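Aminofutalosine deaminase (Helicobacter pylori, PDB 7LKK) deaminates aminofutalosine on the menaquinone pathway as an iron-containing metallo-dependent hydrolase, and probably also converts adenosine to inosine. Local coordinates at residues N68-T80 and T365-I379. Numbering follows the deposited sequence.
Sequences NSVLLPAFINAHT and TRHGAKALALNNGEI. With FE (Fe (III) ion), chain E.
I76 drives its CD1 methyl into a hollow made by T365, A369, N376 and G377, and this residue carries the largest share of the contact. Its chi1 (-69°) sets CG1 anti to the carbonyl carbon, and chi2, near 92°, then turns CD1 of I76 to 3.3 Å from T365 O and 3.7 Å from G377 CA. The other branch, I76 CG2, rests against the helix backbone, 3.6 Å from G368 C; G368, having no side chain, lets the methyl come this close. G377, with positive phi and likewise bare, fits beside A369 and CD1 of I76. N376 OD1, turned to that methyl, is buried without a polar partner, although ND2 is bonded to S132. Threonine suits position 365: T365 CG2 packs at the F75 ring edge, 3.8 Å from F75 CD1, while OG1 hydrogen-bonds L361 O. The strand 75-80 is the first of the TIM-type barrel of the amidohydrolases, and the helix 366-371 packs on its outward side; beyond A78, whose CB meets L372 CD1 at 3.6 Å, H79 binds the iron through NE2 at 2.1 Å, with H81, H221 and D328. At the other end the compact ring of P73 rests on the chain from G377 to I379, P73 CG being 3.6 Å from E378 CA. The side chain of I379 crosses it at about a right angle, its apolar CG1 3.7 Å from P73 CG and its CD1 reaching on to L72 CA. Between these packed regions a water links A74 O to G377 N.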
ATOM      1  N   ASN A  68      16.623  16.586 -12.119  1.00 22.31           N
ATOM      2  CA  ASN A  68      15.362  15.861 -11.948  1.00 22.02           C
ATOM      3  C   ASN A  68      15.455  14.814 -10.843  1.00 22.50           C
ATOM      4  O   ASN A  68      14.828  13.755 -10.918  1.00 24.72           O
ATOM      5  CB  ASN A  68      14.910  15.220 -13.262  1.00 26.82           C
ATOM      6  CG  ASN A  68      14.572  16.251 -14.316  1.00 25.85           C
ATOM      7  OD1 ASN A  68      14.304  17.410 -13.997  1.00 27.45           O
ATOM      8  ND2 ASN A  68      14.591  15.841 -15.578  1.00 30.44           N
ATOM      9  N   SER A  69      16.234  15.109  -9.808  1.00 24.59           N
ATOM     10  CA  SER A  69      16.475  14.179  -8.722  1.00 25.31           C
ATOM     11  C   SER A  69      16.183  14.864  -7.396  1.00 23.07           C
ATOM     12  O   SER A  69      16.023  16.084  -7.320  1.00 18.81           O
ATOM     13  CB  SER A  69      17.915  13.652  -8.754  1.00 23.33           C
ATOM     14  OG  SER A  69      18.204  13.069 -10.013  1.00 21.84           O
ATOM     15  N   VAL A  70      16.104  14.056  -6.342  1.00 23.41           N
ATOM     16  CA  VAL A  70      15.858  14.540  -4.991  1.00 20.57           C
ATOM     17  C   VAL A  70      17.038  14.147  -4.117  1.00 18.33           C
ATOM     18  O   VAL A  70      17.419  12.971  -4.071  1.00 21.76           O
ATOM     19  CB  VAL A  70      14.542  13.984  -4.415  1.00 22.97           C
ATOM     20  CG1 VAL A  70      14.444  14.282  -2.927  1.00 19.38           C
ATOM     21  CG2 VAL A  70      13.350  14.570  -5.162  1.00 21.76           C
ATOM     22  N   LEU A  71      17.616  15.133  -3.439  1.00 19.17           N
ATOM     23  CA  LEU A  71      18.655  14.922  -2.441  1.00 21.01           C
ATOM     24  C   LEU A  71      18.029  15.084  -1.062  1.00 19.52           C
ATOM     25  O   LEU A  71      17.335  16.072  -0.806  1.00 21.39           O
ATOM     26  CB  LEU A  71      19.803  15.917  -2.636  1.00 19.80           C
ATOM     27  CG  LEU A  71      20.900  15.992  -1.574  1.00 22.17           C
ATOM     28  CD1 LEU A  71      21.573  14.646  -1.400  1.00 19.99           C
ATOM     29  CD2 LEU A  71      21.923  17.061  -1.940  1.00 21.58           C
ATOM     30  N   LEU A  72      18.269  14.116  -0.183  1.00 17.80           N
ATOM     31  CA  LEU A  72      17.643  14.108   1.131  1.00 15.25           C
ATOM     32  C   LEU A  72      18.506  13.264   2.060  1.00 14.63           C
ATOM     33  O   LEU A  72      19.406  12.546   1.602  1.00 16.28           O
ATOM     34  CB  LEU A  72      16.203  13.566   1.059  1.00 19.13           C
ATOM     35  CG  LEU A  72      15.984  12.050   1.063  1.00 17.98           C
ATOM     36  CD1 LEU A  72      14.561  11.725   1.498  1.00 18.05           C
ATOM     37  CD2 LEU A  72      16.269  11.450  -0.307  1.00 17.65           C
ATOM     38  N   PRO A  73      18.290  13.355   3.372  1.00 14.95           N
ATOM     39  CA  PRO A  73      19.048  12.497   4.290  1.00 15.56           C
ATOM     40  C   PRO A  73      18.712  11.031   4.071  1.00 17.86           C
ATOM     41  O   PRO A  73      17.589  10.679   3.705  1.00 17.61           O
ATOM     42  CB  PRO A  73      18.597  12.969   5.678  1.00 17.75           C
ATOM     43  CG  PRO A  73      18.009  14.310   5.465  1.00 17.45           C
ATOM     44  CD  PRO A  73      17.419  14.294   4.097  1.00 16.86           C
ATOM     45  N   ALA A  74      19.702  10.173   4.302  1.00 19.16           N
ATOM     46  CA  ALA A  74      19.432   8.744   4.359  1.00 17.82           C
ATOM     47  C   ALA A  74      18.370   8.456   5.414  1.00 19.86           C
ATOM     48  O   ALA A  74      18.272   9.142   6.436  1.00 18.07           O
ATOM     49  CB  ALA A  74      20.711   7.963   4.666  1.00 21.06           C
ATOM     50  N   PHE A  75      17.560   7.436   5.154  1.00 17.60           N
ATOM     51  CA  PHE A  75      16.459   7.122   6.048  1.00 17.54           C
ATOM     52  C   PHE A  75      16.967   6.458   7.323  1.00 15.68           C
ATOM     53  O   PHE A  75      18.069   5.907   7.378  1.00 17.65           O
ATOM     54  CB  PHE A  75      15.453   6.198   5.367  1.00 17.39           C
ATOM     55  CG  PHE A  75      14.673   6.853   4.266  1.00 15.22           C
ATOM     56  CD1 PHE A  75      14.097   8.099   4.450  1.00 12.21           C
ATOM     57  CD2 PHE A  75      14.510   6.216   3.047  1.00 18.03           C
ATOM     58  CE1 PHE A  75      13.377   8.701   3.437  1.00 17.69           C
ATOM     59  CE2 PHE A  75      13.790   6.811   2.029  1.00 19.38           C
ATOM     60  CZ  PHE A  75      13.224   8.056   2.224  1.00 18.90           C
ATOM     61  N   ILE A  76      16.136   6.522   8.358  1.00 16.80           N
ATOM     62  CA  ILE A  76      16.337   5.773   9.591  1.00 15.42           C
ATOM     63  C   ILE A  76      15.142   4.846   9.758  1.00 15.22           C
ATOM     64  O   ILE A  76      13.991   5.303   9.752  1.00 16.63           O
ATOM     65  CB  ILE A  76      16.494   6.695  10.810  1.00 19.08           C
ATOM     66  CG1 ILE A  76      17.813   7.471  10.737  1.00 16.70           C
ATOM     67  CG2 ILE A  76      16.432   5.884  12.097  1.00 19.98           C
ATOM     68  CD1 ILE A  76      17.702   8.817  10.056  1.00 17.82           C
ATOM     69  N   ASN A  77      15.409   3.549   9.883  1.00 18.50           N
ATOM     70  CA  ASN A  77      14.380   2.537  10.119  1.00 17.12           C
ATOM     71  C   ASN A  77      14.547   2.085  11.566  1.00 15.87           C
ATOM     72  O   ASN A  77      15.382   1.228  11.864  1.00 17.60           O
ATOM     73  CB  ASN A  77      14.510   1.379   9.133  1.00 17.68           C
ATOM     74  CG  ASN A  77      13.337   0.416   9.205  1.00 19.54           C
ATOM     75  OD1 ASN A  77      12.360   0.661   9.913  1.00 18.26           O
ATOM     76  ND2 ASN A  77      13.429  -0.686   8.470  1.00 18.13           N
ATOM     77  N   ALA A  78      13.747   2.663  12.463  1.00 16.15           N
ATOM     78  CA  ALA A  78      14.012   2.594  13.895  1.00 18.52           C
ATOM     79  C   ALA A  78      13.570   1.293  14.550  1.00 17.23           C
ATOM     80  O   ALA A  78      13.834   1.113  15.744  1.00 18.00           O
ATOM     81  CB  ALA A  78      13.332   3.768  14.607  1.00 15.85           C
ATOM     82  N   HIS A  79      12.908   0.391  13.824  1.00 17.03           N
ATOM     83  CA  HIS A  79      12.379  -0.825  14.439  1.00 16.15           C
ATOM     84  C   HIS A  79      12.248  -1.908  13.378  1.00 22.42           C
ATOM     85  O   HIS A  79      11.346  -1.847  12.536  1.00 21.90           O
ATOM     86  CB  HIS A  79      11.032  -0.554  15.106  1.00 18.43           C
ATOM     87  CG  HIS A  79      10.509  -1.707  15.906  1.00 18.73           C
ATOM     88  ND1 HIS A  79      10.907  -1.952  17.203  1.00 14.68           N
ATOM     89  CD2 HIS A  79       9.619  -2.679  15.594  1.00 19.46           C
ATOM     90  CE1 HIS A  79      10.284  -3.025  17.656  1.00 20.31           C
ATOM     91  NE2 HIS A  79       9.497  -3.485  16.700  1.00 18.44           N
ATOM     92  N   THR A  80      13.138  -2.899  13.419  1.00 19.86           N
ATOM     93  CA  THR A  80      13.022  -4.062  12.552  1.00 22.02           C
ATOM     94  C   THR A  80      13.523  -5.289  13.303  1.00 26.89           C
ATOM     95  O   THR A  80      14.274  -5.182  14.275  1.00 25.32           O
ATOM     96  CB  THR A  80      13.796  -3.879  11.240  1.00 25.21           C
ATOM     97  OG1 THR A  80      13.530  -4.985  10.369  1.00 34.16           O
ATOM     98  CG2 THR A  80      15.287  -3.797  11.511  1.00 26.64           C
ATOM     99  N   THR A 365      13.063  10.230   8.708  1.00 15.84           N
ATOM    100  CA  THR A 365      14.366  10.880   8.750  1.00 17.65           C
ATOM    101  C   THR A 365      14.655  11.453  10.133  1.00 20.76           C
ATOM    102  O   THR A 365      15.178  10.748  11.001  1.00 19.13           O
ATOM    103  CB  THR A 365      14.458  11.977   7.682  1.00 18.20           C
ATOM    104  OG1 THR A 365      13.401  12.928   7.864  1.00 15.48           O
ATOM    105  CG2 THR A 365      14.356  11.371   6.283  1.00 14.99           C
ATOM    106  N   ARG A 366      14.302  12.726  10.346  1.00 20.30           N
ATOM    107  CA  ARG A 366      14.732  13.432  11.551  1.00 18.35           C
ATOM    108  C   ARG A 366      14.210  12.769  12.822  1.00 21.04           C
ATOM    109  O   ARG A 366      14.947  12.638  13.808  1.00 19.24           O
ATOM    110  CB  ARG A 366      14.274  14.889  11.491  1.00 22.94           C
ATOM    111  CG  ARG A 366      14.843  15.763  12.594  1.00 27.40           C
ATOM    112  CD  ARG A 366      14.479  17.226  12.388  1.00 29.36           C
ATOM    113  NE  ARG A 366      15.315  18.106  13.200  1.00 30.73           N
ATOM    114  CZ  ARG A 366      15.058  18.422  14.465  1.00 31.88           C
ATOM    115  NH1 ARG A 366      13.985  17.931  15.070  1.00 31.58           N
ATOM    116  NH2 ARG A 366      15.878  19.226  15.126  1.00 36.70           N
ATOM    117  N   HIS A 367      12.945  12.340  12.820  1.00 19.00           N
ATOM    118  CA  HIS A 367      12.359  11.781  14.035  1.00 20.56           C
ATOM    119  C   HIS A 367      13.021  10.462  14.413  1.00 19.45           C
ATOM    120  O   HIS A 367      13.306  10.222  15.592  1.00 20.66           O
ATOM    121  CB  HIS A 367      10.849  11.602  13.856  1.00 17.28           C
ATOM    122  CG  HIS A 367      10.100  12.893  13.740  1.00 22.00           C
ATOM    123  ND1 HIS A 367       8.724  12.954  13.679  1.00 22.94           N
ATOM    124  CD2 HIS A 367      10.536  14.174  13.664  1.00 22.31           C
ATOM    125  CE1 HIS A 367       8.345  14.215  13.575  1.00 26.35           C
ATOM    126  NE2 HIS A 367       9.426  14.975  13.565  1.00 26.04           N
ATOM    127  N   GLY A 368      13.268   9.594  13.431  1.00 21.11           N
ATOM    128  CA  GLY A 368      13.954   8.345  13.718  1.00 22.27           C
ATOM    129  C   GLY A 368      15.377   8.562  14.195  1.00 20.29           C
ATOM    130  O   GLY A 368      15.871   7.831  15.058  1.00 21.11           O
ATOM    131  N   ALA A 369      16.055   9.567  13.637  1.00 18.91           N
ATOM    132  CA  ALA A 369      17.393   9.908  14.108  1.00 21.05           C
ATOM    133  C   ALA A 369      17.367  10.333  15.570  1.00 21.32           C
ATOM    134  O   ALA A 369      18.238   9.939  16.354  1.00 21.41           O
ATOM    135  CB  ALA A 369      17.993  11.014  13.241  1.00 21.19           C
ATOM    136  N   LYS A 370      16.374  11.141  15.953  1.00 16.41           N
ATOM    137  CA  LYS A 370      16.243  11.543  17.350  1.00 17.07           C
ATOM    138  C   LYS A 370      15.924  10.352  18.243  1.00 18.88           C
ATOM    139  O   LYS A 370      16.425  10.261  19.370  1.00 26.28           O
ATOM    140  CB  LYS A 370      15.163  12.614  17.485  1.00 21.47           C
ATOM    141  CG  LYS A 370      15.603  14.009  17.058  1.00 28.56           C
ATOM    142  CD  LYS A 370      17.004  14.341  17.552  1.00 32.14           C
ATOM    143  CE  LYS A 370      17.992  14.477  16.400  1.00 38.12           C
ATOM    144  NZ  LYS A 370      19.109  15.404  16.734  1.00 44.93           N
ATOM    145  N   ALA A 371      15.097   9.426  17.756  1.00 18.28           N
ATOM    146  CA  ALA A 371      14.759   8.254  18.552  1.00 22.48           C
ATOM    147  C   ALA A 371      15.988   7.391  18.820  1.00 21.43           C
ATOM    148  O   ALA A 371      16.151   6.858  19.922  1.00 21.83           O
ATOM    149  CB  ALA A 371      13.672   7.437  17.852  1.00 19.65           C
ATOM    150  N   LEU A 372      16.858   7.239  17.831  1.00 18.81           N
ATOM    151  CA  LEU A 372      18.044   6.409  17.973  1.00 21.28           C
ATOM    152  C   LEU A 372      19.260   7.186  18.480  1.00 19.86           C
ATOM    153  O   LEU A 372      20.354   6.622  18.547  1.00 22.00           O
ATOM    154  CB  LEU A 372      18.362   5.726  16.633  1.00 19.14           C
ATOM    155  CG  LEU A 372      17.711   4.351  16.366  1.00 26.70           C
ATOM    156  CD1 LEU A 372      16.230   4.289  16.750  1.00 24.56           C
ATOM    157  CD2 LEU A 372      17.900   3.903  14.926  1.00 19.21           C
ATOM    158  N   ALA A 373      19.109   8.478  18.803  1.00 20.12           N
ATOM    159  CA  ALA A 373      20.220   9.312  19.286  1.00 25.39           C
ATOM    160  C   ALA A 373      21.394   9.264  18.308  1.00 23.71           C
ATOM    161  O   ALA A 373      22.559   9.084  18.690  1.00 19.35           O
ATOM    162  CB  ALA A 373      20.664   8.907  20.692  1.00 24.00           C
ATOM    163  N   LEU A 374      21.064   9.428  17.034  1.00 19.13           N
ATOM    164  CA  LEU A 374      21.976   9.394  15.898  1.00 22.70           C
ATOM    165  C   LEU A 374      22.189  10.811  15.387  1.00 21.68           C
ATOM    166  O   LEU A 374      21.260  11.617  15.434  1.00 23.85           O
ATOM    167  CB  LEU A 374      21.295   8.540  14.793  1.00 23.35           C
ATOM    168  CG  LEU A 374      21.593   7.047  14.596  1.00 31.00           C
ATOM    169  CD1 LEU A 374      22.824   6.666  13.792  1.00 40.67           C
ATOM    170  CD2 LEU A 374      21.833   6.556  16.075  1.00 27.07           C
ATOM    171  N   ASN A 375      23.388  11.126  14.869  1.00 17.92           N
ATOM    172  CA  ASN A 375      23.690  12.499  14.414  1.00 21.50           C
ATOM    173  C   ASN A 375      23.445  12.637  12.909  1.00 19.08           C
ATOM    174  O   ASN A 375      24.318  13.013  12.123  1.00 22.03           O
ATOM    175  CB  ASN A 375      25.121  12.908  14.769  1.00 22.34           C
ATOM    176  CG  ASN A 375      25.411  14.356  14.444  1.00 23.26           C
ATOM    177  OD1 ASN A 375      24.550  15.217  14.581  1.00 23.45           O
ATOM    178  ND2 ASN A 375      26.646  14.636  14.033  1.00 17.80           N
ATOM    179  N   ASN A 376      22.220  12.331  12.511  1.00 19.38           N
ATOM    180  CA  ASN A 376      21.870  12.348  11.101  1.00 17.00           C
ATOM    181  C   ASN A 376      20.376  12.630  10.983  1.00 21.60           C
ATOM    182  O   ASN A 376      19.777  13.250  11.867  1.00 20.04           O
ATOM    183  CB  ASN A 376      22.297  11.025  10.442  1.00 20.74           C
ATOM    184  CG  ASN A 376      21.645   9.807  11.087  1.00 19.08           C
ATOM    185  OD1 ASN A 376      20.748   9.925  11.922  1.00 20.80           O
ATOM    186  ND2 ASN A 376      22.101   8.627  10.692  1.00 17.81           N
ATOM    187  N   GLY A 377      19.784  12.189   9.876  1.00 16.77           N
ATOM    188  CA  GLY A 377      18.376  12.384   9.617  1.00 22.09           C
ATOM    189  C   GLY A 377      17.995  13.768   9.158  1.00 19.36           C
ATOM    190  O   GLY A 377      16.800  14.040   9.003  1.00 16.64           O
ATOM    191  N   GLU A 378      18.965  14.649   8.922  1.00 24.62           N
ATOM    192  CA  GLU A 378      18.666  16.024   8.551  1.00 22.03           C
ATOM    193  C   GLU A 378      19.868  16.604   7.822  1.00 20.35           C
ATOM    194  O   GLU A 378      21.013  16.340   8.196  1.00 24.50           O
ATOM    195  CB  GLU A 378      18.328  16.862   9.792  1.00 23.34           C
ATOM    196  CG  GLU A 378      18.207  18.358   9.543  1.00 24.15           C
ATOM    197  CD  GLU A 378      17.760  19.114  10.780  1.00 31.41           C
ATOM    198  OE1 GLU A 378      17.492  20.328  10.674  1.00 29.96           O
ATOM    199  OE2 GLU A 378      17.677  18.489  11.861  1.00 33.13           O
ATOM    200  N   ILE A 379      19.604  17.391   6.782  1.00 18.85           N
ATOM    201  CA  ILE A 379      20.660  18.056   6.026  1.00 19.98           C
ATOM    202  C   ILE A 379      20.963  19.361   6.752  1.00 23.67           C
ATOM    203  O   ILE A 379      20.291  20.377   6.553  1.00 21.24           O
ATOM    204  CB  ILE A 379      20.264  18.281   4.565  1.00 22.71           C
ATOM    205  CG1 ILE A 379      20.113  16.937   3.855  1.00 18.24           C
ATOM    206  CG2 ILE A 379      21.310  19.125   3.852  1.00 26.31           C
ATOM    207  CD1 ILE A 379      19.797  17.050   2.381  1.00 22.33           C
TER
HETATM  208 FE    FE E 501       8.669  -5.380  16.686  1.00 27.30          FE
HETATM  209  O   HOH W   1      20.410  10.077   7.856  1.00 22.36           O